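PDB 4XGO: anopheles Plasmodium-responsive Leucine-rich repeat protein 1B from Anopheles gambiae, which probably acts in mosquito immune defence against Plasmodium and interacts with LRIM1, its leucine-rich repeat domain being the part described here. Local coordinates for residues H133-L138 / T154-I159; S148-S153 / S167-N172; N190-T195 / V207-N212. One frame throughout, in Å; residues are numbered along the deposited sequence. Where two conformers were deposited one is given.

Interaction 1: H133-L138 / T154-I159; sequences HVDLAL and TLAIPI. Unlike the reference sequence in segment 154-159: A156 (reference Val).
With CG of L136 opposite its carbonyl carbon (chi1 -57°) and CG of L155 opposite its backbone N (chi1 180°), the two leucines bring their CD1 methyls to 4.2 Å from each other. They sit in consecutive turns of a leucine-rich repeat solenoid, on the side away from the main parallel strands: 136-138 forms a short 3-10 turn, while 154-156 is a brief strand paired with strand 173-175. Both leucines are buried, and their branched ends suit the hydrophobic interior that the coil winds around.

Next to the leucines the small residues take over. A137 and A156 meet methyl to methyl, CB to CB at 3.7 Å, and side chains this short let the two backbones come close together. D135 lies beside them, its OD1 3.7 Å from CB of A156; that same oxygen also takes a weak bond from A137 N within the turn. P158 lays its ring along L136: its CD is 3.8 Å from L136 CB, and its CB 3.5 Å from L136 O. Having no N-H, the proline needs no acceptor at that position, and its O accepts from N179 ND2.

The backbones are joined through water instead of directly. One water accepts from L136 N at 2.7 Å and lies near both V134 O and A156 O, though it has more acceptors around it than protons to give. At the far end of the contact another water has simpler bonding, donating to A137 O at 2.8 Å and accepting from I159 N at 3.0 Å.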
loop_
_atom_site.group_PDB
_atom_site.type_symbol
_atom_site.label_atom_id
_atom_site.label_comp_id
_atom_site.label_asym_id
_atom_site.label_seq_id
_atom_site.Cartn_x
_atom_site.Cartn_y
_atom_site.Cartn_z
ATOM N N HIS A 133 20.381 -10.288 3.269
ATOM C CA HIS A 133 21.528 -10.217 4.130
ATOM C C HIS A 133 21.537 -8.907 4.905
ATOM O O HIS A 133 21.471 -7.839 4.310
ATOM C CB HIS A 133 22.814 -10.281 3.300
ATOM C CG HIS A 133 24.054 -10.189 4.126
ATOM N ND1 HIS A 133 24.594 -11.283 4.775
ATOM C CD2 HIS A 133 24.830 -9.132 4.460
ATOM C CE1 HIS A 133 25.678 -10.906 5.435
ATOM N NE2 HIS A 133 25.835 -9.607 5.268
ATOM N N VAL A 134 21.622 -9.024 6.225
ATOM C CA VAL A 134 21.979 -7.930 7.099
ATOM C C VAL A 134 22.537 -8.520 8.395
ATOM O O VAL A 134 21.830 -9.248 9.100
ATOM C CB VAL A 134 20.817 -6.949 7.376
ATOM C CG1 VAL A 134 19.584 -7.657 7.916
ATOM C CG2 VAL A 134 21.292 -5.850 8.316
ATOM N N ASP A 135 23.803 -8.234 8.684
ATOM C CA ASP A 135 24.438 -8.749 9.905
ATOM C C ASP A 135 24.270 -7.746 11.039
ATOM O O ASP A 135 25.133 -6.883 11.272
ATOM C CB ASP A 135 25.925 -9.074 9.690
ATOM C CG ASP A 135 26.544 -9.784 10.899
ATOM O OD1 ASP A 135 25.913 -9.806 11.973
ATOM O OD2 ASP A 135 27.667 -10.338 10.779
ATOM N N LEU A 136 23.137 -7.856 11.736
ATOM C CA LEU A 136 22.817 -6.947 12.832
ATOM C C LEU A 136 23.766 -7.113 14.012
ATOM O O LEU A 136 23.975 -6.174 14.777
ATOM C CB LEU A 136 21.369 -7.171 13.317
ATOM C CG LEU A 136 20.262 -7.019 12.279
ATOM C CD1 LEU A 136 18.955 -7.635 12.796
ATOM C CD2 LEU A 136 20.095 -5.546 11.915
ATOM N N ALA A 137 24.349 -8.303 14.139
ATOM C CA ALA A 137 25.225 -8.637 15.267
ATOM C C ALA A 137 26.508 -7.810 15.295
ATOM O O ALA A 137 27.154 -7.692 16.327
ATOM C CB ALA A 137 25.551 -10.125 15.252
ATOM N N LEU A 138 26.856 -7.218 14.160
ATOM C CA LEU A 138 27.958 -6.269 14.073
ATOM C C LEU A 138 27.697 -4.923 14.734
ATOM O O LEU A 138 28.634 -4.144 14.915
ATOM C CB LEU A 138 28.293 -6.013 12.603
ATOM C CG LEU A 138 29.080 -7.131 11.944
ATOM C CD1 LEU A 138 29.224 -6.861 10.450
ATOM C CD2 LEU A 138 30.445 -7.276 12.619
ATOM N N THR A 154 18.841 -16.234 7.798
ATOM C CA THR A 154 19.641 -16.339 9.005
ATOM C C THR A 154 19.464 -15.044 9.779
ATOM O O THR A 154 19.503 -13.969 9.191
ATOM C CB THR A 154 21.120 -16.581 8.681
ATOM O OG1 THR A 154 21.237 -17.840 8.002
ATOM C CG2 THR A 154 21.952 -16.615 9.944
ATOM N N LEU A 155 19.256 -15.148 11.083
ATOM C CA LEU A 155 19.108 -13.953 11.921
ATOM C C LEU A 155 20.222 -13.909 12.950
ATOM O O LEU A 155 20.245 -14.718 13.877
ATOM C CB LEU A 155 17.741 -13.952 12.610
ATOM C CG LEU A 155 17.447 -12.759 13.525
ATOM C CD1 LEU A 155 17.348 -11.477 12.697
ATOM C CD2 LEU A 155 16.178 -12.997 14.314
ATOM N N ALA A 156 21.147 -12.966 12.781
ATOM C CA ALA A 156 22.159 -12.708 13.783
ATOM C C ALA A 156 21.641 -11.635 14.732
ATOM O O ALA A 156 21.381 -10.520 14.324
ATOM C CB ALA A 156 23.457 -12.262 13.126
ATOM N N ILE A 157 21.466 -11.988 15.992
ATOM C CA ILE A 157 20.912 -11.056 16.971
ATOM C C ILE A 157 22.066 -10.379 17.704
ATOM O O ILE A 157 22.933 -11.066 18.250
ATOM C CB ILE A 157 19.972 -11.786 17.951
ATOM C CG1 ILE A 157 18.776 -12.362 17.174
ATOM C CG2 ILE A 157 19.479 -10.831 19.037
ATOM C CD1 ILE A 157 17.798 -13.141 17.998
ATOM N N PRO A 158 22.085 -9.032 17.725
ATOM C CA PRO A 158 23.161 -8.344 18.454
ATOM C C PRO A 158 23.071 -8.539 19.982
ATOM O O PRO A 158 22.070 -9.043 20.509
ATOM C CB PRO A 158 22.986 -6.867 18.053
ATOM C CG PRO A 158 21.586 -6.753 17.593
ATOM C CD PRO A 158 21.187 -8.088 17.031
ATOM N N ILE A 159 24.125 -8.128 20.665
ATOM C CA ILE A 159 24.367 -8.532 22.050
ATOM C C ILE A 159 23.438 -7.883 23.075
ATOM O O ILE A 159 23.242 -8.424 24.161
ATOM C CB ILE A 159 25.845 -8.267 22.429
ATOM C CG1 ILE A 159 26.250 -9.098 23.653
ATOM C CG2 ILE A 159 26.112 -6.774 22.619
ATOM C CD1 ILE A 159 27.742 -9.230 23.794
HETATM O O HOH W 1 21.506 -12.075 7.041
HETATM O O HOH W 2 20.162 -11.295 10.009
HETATM O O HOH W 3 21.484 -9.958 11.722
HETATM O O HOH W 4 26.481 -7.514 18.995
#

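Interaction 2: S148-S153 / S167-N172; sequences SYNLLS and SHNTIN. With NAG (2-acetamido-2-deoxy-beta-D-glucopyranose), chain C; NAG (2-acetamido-2-deoxy-beta-D-glucopyranose), chain B.
The asparagine-bearing turn that follows each strand of the leucine-rich repeat, S-Y-N in one coil and S-H-N in the next, stacks on itself here: S148-S153 and S167-N172 run alongside in parallel register. Y149 N donates to S167 O at 3.0 Å, and N150 N reaches H168 O at 3.2 Å. N169 sets its amide beside L152, and OD1 accepts from L152 N in a nearly straight bond (168°), although this oxygen is less surely placed; ND2 goes to V147 O and A166 O.

Towards the glycan, Y149 and H168 share one first torsion, CG opposite the carbonyl carbon (chi1 -64° and -60°); the side chains leave alongside each other and their rings form an offset stack, centroids 4.0 Å apart. H189 continues the stack beyond H168. At the other end T170 N donates to L152 O at 2.9 Å, S153 OG and T170 OG1 are hydrogen-bonded at 3.0 Å with either as possible donor, and N172 N closes on S153 O at 3.0 Å.

Asparagine suits its place because one amide both accepts and donates, serving backbone groups in a turn without regular strand, while Y149 offers its other face to the acetamido methyl of the second sugar.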
loop_
_atom_site.group_PDB
_atom_site.type_symbol
_atom_site.label_atom_id
_atom_site.label_comp_id
_atom_site.label_asym_id
_atom_site.label_seq_id
_atom_site.Cartn_x
_atom_site.Cartn_y
_atom_site.Cartn_z
ATOM N N SER A 148 11.196 -6.876 9.821
ATOM C CA SER A 148 10.060 -7.679 9.386
ATOM C C SER A 148 9.791 -7.482 7.897
ATOM O O SER A 148 10.171 -6.476 7.339
ATOM C CB SER A 148 8.800 -7.357 10.197
ATOM O OG SER A 148 8.322 -6.032 9.968
ATOM N N TYR A 149 9.159 -8.472 7.269
ATOM C CA TYR A 149 8.796 -8.424 5.855
ATOM C C TYR A 149 10.029 -8.254 4.951
ATOM O O TYR A 149 10.142 -7.316 4.175
ATOM C CB TYR A 149 7.727 -7.364 5.587
ATOM C CG TYR A 149 6.408 -7.656 6.266
ATOM C CD1 TYR A 149 5.439 -8.428 5.630
ATOM C CD2 TYR A 149 6.137 -7.175 7.541
ATOM C CE1 TYR A 149 4.221 -8.693 6.244
ATOM C CE2 TYR A 149 4.909 -7.427 8.151
ATOM C CZ TYR A 149 3.977 -8.199 7.482
ATOM O OH TYR A 149 2.747 -8.469 8.063
ATOM N N ASN A 150 10.929 -9.216 5.054
ATOM C CA ASN A 150 12.099 -9.300 4.204
ATOM C C ASN A 150 12.269 -10.751 3.750
ATOM O O ASN A 150 11.296 -11.550 3.827
ATOM C CB ASN A 150 13.289 -8.710 4.951
ATOM C CG ASN A 150 13.322 -7.204 4.849
ATOM O OD1 ASN A 150 13.489 -6.662 3.753
ATOM N ND2 ASN A 150 13.170 -6.529 5.963
ATOM N N LEU A 151 13.458 -11.091 3.265
ATOM C CA LEU A 151 13.759 -12.439 2.762
ATOM C C LEU A 151 14.937 -13.063 3.479
ATOM O O LEU A 151 15.758 -13.778 2.860
ATOM C CB LEU A 151 14.050 -12.366 1.268
ATOM C CG LEU A 151 12.876 -11.860 0.434
ATOM C CD1 LEU A 151 13.311 -11.510 -0.972
ATOM C CD2 LEU A 151 11.725 -12.842 0.409
ATOM N N LEU A 152 15.035 -12.808 4.775
ATOM C CA LEU A 152 16.173 -13.261 5.567
ATOM C C LEU A 152 16.005 -14.741 5.907
ATOM O O LEU A 152 14.902 -15.182 6.189
ATOM C CB LEU A 152 16.305 -12.454 6.859
ATOM C CG LEU A 152 16.589 -10.963 6.719
ATOM C CD1 LEU A 152 16.469 -10.252 8.063
ATOM C CD2 LEU A 152 17.955 -10.734 6.086
ATOM N N SER A 153 17.102 -15.489 5.856
ATOM C CA SER A 153 17.071 -16.902 6.257
ATOM C C SER A 153 17.890 -17.125 7.515
ATOM O O SER A 153 17.688 -18.107 8.211
ATOM C CB SER A 153 17.567 -17.795 5.125
ATOM O OG SER A 153 16.632 -17.809 4.054
ATOM N N SER A 167 9.673 -10.813 12.044
ATOM C CA SER A 167 8.518 -11.571 11.573
ATOM C C SER A 167 8.438 -11.464 10.063
ATOM O O SER A 167 9.025 -10.547 9.464
ATOM C CB SER A 167 7.214 -11.071 12.222
ATOM O OG SER A 167 6.896 -9.720 11.899
ATOM N N HIS A 168 7.777 -12.433 9.447
ATOM C CA HIS A 168 7.564 -12.417 8.010
ATOM C C HIS A 168 8.901 -12.392 7.238
ATOM O O HIS A 168 9.153 -11.533 6.396
ATOM C CB HIS A 168 6.653 -11.270 7.610
ATOM C CG HIS A 168 5.301 -11.329 8.247
ATOM N ND1 HIS A 168 4.245 -11.985 7.662
ATOM C CD2 HIS A 168 4.826 -10.811 9.401
ATOM C CE1 HIS A 168 3.175 -11.873 8.425
ATOM N NE2 HIS A 168 3.497 -11.151 9.481
ATOM N N ASN A 169 9.747 -13.358 7.551
ATOM C CA ASN A 169 10.965 -13.622 6.769
ATOM C C ASN A 169 10.943 -15.114 6.412
ATOM O O ASN A 169 9.864 -15.711 6.422
ATOM C CB ASN A 169 12.197 -13.216 7.572
ATOM C CG ASN A 169 12.529 -11.742 7.413
ATOM O OD1 ASN A 169 13.145 -11.331 6.421
ATOM N ND2 ASN A 169 12.093 -10.935 8.376
ATOM N N THR A 170 12.088 -15.700 6.087
ATOM C CA THR A 170 12.201 -17.160 5.892
ATOM C C THR A 170 13.279 -17.723 6.811
ATOM O O THR A 170 14.102 -18.583 6.412
ATOM C CB THR A 170 12.499 -17.536 4.418
ATOM O OG1 THR A 170 13.726 -16.940 3.973
ATOM C CG2 THR A 170 11.383 -17.069 3.522
ATOM N N ILE A 171 13.294 -17.237 8.045
ATOM C CA ILE A 171 14.383 -17.531 8.964
ATOM C C ILE A 171 14.326 -18.990 9.432
ATOM O O ILE A 171 13.284 -19.442 9.902
ATOM C CB ILE A 171 14.338 -16.570 10.163
ATOM C CG1 ILE A 171 14.669 -15.148 9.694
ATOM C CG2 ILE A 171 15.293 -16.967 11.264
ATOM C CD1 ILE A 171 14.226 -14.068 10.663
ATOM N N ASN A 172 15.436 -19.706 9.258
ATOM C CA ASN A 172 15.595 -21.060 9.837
ATOM C C ASN A 172 16.770 -21.205 10.810
ATOM O O ASN A 172 16.949 -22.260 11.417
ATOM C CB ASN A 172 15.676 -22.091 8.724
ATOM C CG ASN A 172 16.751 -21.776 7.700
ATOM O OD1 ASN A 172 17.733 -21.105 7.982
ATOM N ND2 ASN A 172 16.558 -22.268 6.492
HETATM C C1 NAG C . 7.780 -3.645 12.512
HETATM C C2 NAG C . 6.749 -3.287 13.582
HETATM C C3 NAG C . 5.347 -3.688 13.114
HETATM C C4 NAG C . 5.026 -3.070 11.762
HETATM C C5 NAG C . 6.189 -3.321 10.797
HETATM C C6 NAG C . 5.957 -2.542 9.500
HETATM C C7 NAG C . 6.885 -3.556 15.998
HETATM C C8 NAG C . 7.121 -4.464 17.162
HETATM N N2 NAG C . 6.994 -4.050 14.774
HETATM O O3 NAG C . 4.368 -3.349 14.083
HETATM O O4 NAG C . 3.896 -3.731 11.180
HETATM O O5 NAG C . 7.436 -2.929 11.350
HETATM O O6 NAG C . 5.614 -3.528 8.545
HETATM O O7 NAG C . 6.605 -2.383 16.200
HETATM C C1 NAG B . 2.709 -2.930 11.146
HETATM C C2 NAG B . 1.765 -3.504 10.100
HETATM C C3 NAG B . 0.489 -2.666 10.038
HETATM C C4 NAG B . -0.055 -2.271 11.417
HETATM C C5 NAG B . 1.026 -1.966 12.457
HETATM C C6 NAG B . 0.453 -1.984 13.869
HETATM C C7 NAG B . 2.480 -4.500 7.955
HETATM C C8 NAG B . 3.227 -4.301 6.666
HETATM N N2 NAG B . 2.437 -3.472 8.807
HETATM O O3 NAG B . -0.495 -3.392 9.329
HETATM O O4 NAG B . -0.885 -1.134 11.268
HETATM O O5 NAG B . 2.054 -2.931 12.396
HETATM O O6 NAG B . 1.382 -1.411 14.763
HETATM O O7 NAG B . 1.952 -5.582 8.166
HETATM O O HOH W 5 14.666 -16.360 1.539
#

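Interaction 3: N190-T195 / V207-N212; sequences NNLTDT and VDLSYN. With PO4 (phosphate ion), chain E.
L192 and N212 lie side by side and point the same way, whereas L192 and L209 cross at about a right angle. The three belong to adjoining coils of the leucine-rich repeat, N212 being the asparagine of the repeat and the leucines part of its hydrophobic interior. Where the leucines cross, CD1 of L192 stands 4.0 Å from CD2 of L209, and CG2 of T195 adds a methyl near CD1 of L209.

N212 holds its CG opposite the carbonyl carbon (chi1 -85°), which carries the amide alongside L192 of the neighbouring turn. There OD1 accepts from L192 N at 2.9 Å, in a nearly straight bond (166°) whose donor is tilted slightly from the plane of the carbonyl. ND2 bridges the two coils, donating to L209 O of its own coil at 3.0 Å, from above that carbonyl's plane, and to L187 O of the preceding one. One side chain so serves backbone groups of both coils, a task that needs a donor and an acceptor together and that asparagine is short enough to perform in a buried turn. Beside it, N190 N donates to Y211 O at 3.1 Å, while ND2 of N190 is engaged with L187 O and A166 O.

At the end of strand 206-208, D208 makes an Asx turn, OD1 accepting from S210 N at 3.0 Å. On the other side of the coil lies a phosphate, probably from the crystallisation liquor. T218 binds this ion through its hydroxyl, and T195 N donates to its O4 at 2.9 Å.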
loop_
_atom_site.group_PDB
_atom_site.type_symbol
_atom_site.label_atom_id
_atom_site.label_comp_id
_atom_site.label_asym_id
_atom_site.label_seq_id
_atom_site.Cartn_x
_atom_site.Cartn_y
_atom_site.Cartn_z
ATOM N N ASN A 190 7.904 -17.473 9.932
ATOM C CA ASN A 190 9.248 -17.797 9.517
ATOM C C ASN A 190 9.347 -19.290 9.236
ATOM O O ASN A 190 8.312 -19.945 9.057
ATOM C CB ASN A 190 10.266 -17.307 10.549
ATOM C CG ASN A 190 10.671 -15.866 10.290
ATOM O OD1 ASN A 190 11.210 -15.557 9.223
ATOM N ND2 ASN A 190 10.346 -14.971 11.218
ATOM N N ASN A 191 10.570 -19.807 9.197
ATOM C CA ASN A 191 10.799 -21.225 8.877
ATOM C C ASN A 191 11.588 -21.973 9.952
ATOM O O ASN A 191 12.415 -22.861 9.659
ATOM C CB ASN A 191 11.470 -21.278 7.522
ATOM C CG ASN A 191 10.500 -20.969 6.395
ATOM O OD1 ASN A 191 9.783 -21.854 5.903
ATOM N ND2 ASN A 191 10.439 -19.734 6.001
ATOM N N LEU A 192 11.319 -21.636 11.206
ATOM C CA LEU A 192 12.016 -22.234 12.331
ATOM C C LEU A 192 11.557 -23.673 12.532
ATOM O O LEU A 192 10.364 -23.956 12.444
ATOM C CB LEU A 192 11.813 -21.435 13.614
ATOM C CG LEU A 192 12.503 -20.063 13.607
ATOM C CD1 LEU A 192 11.931 -19.227 14.739
ATOM C CD2 LEU A 192 14.011 -20.224 13.705
ATOM N N THR A 193 12.542 -24.557 12.741
ATOM C CA THR A 193 12.292 -25.945 13.118
ATOM C C THR A 193 12.926 -26.320 14.463
ATOM O O THR A 193 12.781 -27.463 14.929
ATOM C CB THR A 193 12.796 -26.917 12.024
ATOM O OG1 THR A 193 14.179 -26.681 11.783
ATOM C CG2 THR A 193 12.023 -26.720 10.730
ATOM N N ASP A 194 13.634 -25.392 15.096
ATOM C CA ASP A 194 14.211 -25.675 16.410
ATOM C C ASP A 194 14.167 -24.437 17.268
ATOM O O ASP A 194 13.967 -23.323 16.752
ATOM C CB ASP A 194 15.664 -26.164 16.274
ATOM C CG ASP A 194 16.668 -25.014 16.280
ATOM O OD1 ASP A 194 16.585 -24.133 15.395
ATOM O OD2 ASP A 194 17.505 -24.959 17.209
ATOM N N THR A 195 14.384 -24.633 18.567
ATOM C CA THR A 195 14.371 -23.552 19.543
ATOM C C THR A 195 15.563 -23.573 20.503
ATOM O O THR A 195 15.518 -22.919 21.542
ATOM C CB THR A 195 13.081 -23.558 20.405
ATOM O OG1 THR A 195 13.088 -24.676 21.307
ATOM C CG2 THR A 195 11.828 -23.574 19.540
ATOM N N VAL A 207 7.666 -13.802 23.560
ATOM C CA VAL A 207 8.232 -14.462 22.386
ATOM C C VAL A 207 7.116 -14.995 21.509
ATOM O O VAL A 207 6.244 -15.739 21.973
ATOM C CB VAL A 207 9.283 -15.555 22.748
ATOM C CG1 VAL A 207 8.707 -16.632 23.625
ATOM C CG2 VAL A 207 9.866 -16.168 21.489
ATOM N N ASP A 208 7.121 -14.575 20.243
ATOM C CA ASP A 208 6.149 -15.050 19.266
ATOM C C ASP A 208 6.848 -15.917 18.200
ATOM O O ASP A 208 7.679 -15.431 17.418
ATOM C CB ASP A 208 5.394 -13.873 18.643
ATOM C CG ASP A 208 4.167 -14.294 17.853
ATOM O OD1 ASP A 208 4.018 -15.467 17.475
ATOM O OD2 ASP A 208 3.318 -13.416 17.596
ATOM N N LEU A 209 6.521 -17.212 18.227
ATOM C CA LEU A 209 7.023 -18.196 17.286
ATOM C C LEU A 209 5.915 -18.803 16.447
ATOM O O LEU A 209 6.095 -19.873 15.838
ATOM C CB LEU A 209 7.761 -19.314 18.042
ATOM C CG LEU A 209 8.940 -18.893 18.921
ATOM C CD1 LEU A 209 9.499 -20.066 19.718
ATOM C CD2 LEU A 209 10.038 -18.243 18.127
ATOM N N SER A 210 4.771 -18.132 16.389
ATOM C CA SER A 210 3.637 -18.644 15.644
ATOM C C SER A 210 3.955 -18.656 14.148
ATOM O O SER A 210 4.839 -17.926 13.689
ATOM C CB SER A 210 2.351 -17.862 15.946
ATOM O OG SER A 210 2.309 -16.614 15.282
ATOM N N TYR A 211 3.260 -19.527 13.407
ATOM C CA TYR A 211 3.439 -19.660 11.948
ATOM C C TYR A 211 4.906 -19.951 11.617
ATOM O O TYR A 211 5.531 -19.285 10.791
ATOM C CB TYR A 211 2.916 -18.422 11.194
ATOM C CG TYR A 211 1.421 -18.219 11.267
ATOM C CD1 TYR A 211 0.849 -17.435 12.267
ATOM C CD2 TYR A 211 0.583 -18.788 10.308
ATOM C CE1 TYR A 211 -0.523 -17.239 12.323
ATOM C CE2 TYR A 211 -0.782 -18.607 10.357
ATOM C CZ TYR A 211 -1.325 -17.832 11.358
ATOM O OH TYR A 211 -2.680 -17.663 11.398
ATOM N N ASN A 212 5.464 -20.959 12.289
ATOM C CA ASN A 212 6.765 -21.503 11.931
ATOM C C ASN A 212 6.565 -23.000 11.612
ATOM O O ASN A 212 5.450 -23.410 11.320
ATOM C CB ASN A 212 7.781 -21.255 13.035
ATOM C CG ASN A 212 8.418 -19.869 12.914
ATOM O OD1 ASN A 212 9.378 -19.685 12.176
ATOM N ND2 ASN A 212 7.850 -18.899 13.609
HETATM P P PO4 E . 12.730 -27.784 19.699
HETATM O O1 PO4 E . 12.703 -29.275 20.029
HETATM O O2 PO4 E . 12.223 -26.996 20.877
HETATM O O3 PO4 E . 11.871 -27.574 18.466
HETATM O O4 PO4 E . 14.159 -27.361 19.397
#

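In the fold
The three contacts join coils that follow one another along the solenoid. Interactions 1 and 2 have centres 13 Å apart and interlock along the chain, their segments alternating; V134 CG1 packs on L152 CD2 at 3.9 Å, and L155 CB on I171 CD1 at 4.0 Å. Interactions 2 and 3, with centres 11 Å apart, are linked by probable hydrogen bonds, N191 N to I171 O at 2.8 Å and I171 N to N190 OD1 at 2.9 Å. Interactions 1 and 3 do not touch: their nearest atoms are about 7 Å apart. The glycan touches interaction 2, whereas the side chains of L136 and N190 each lie about 12 Å from it.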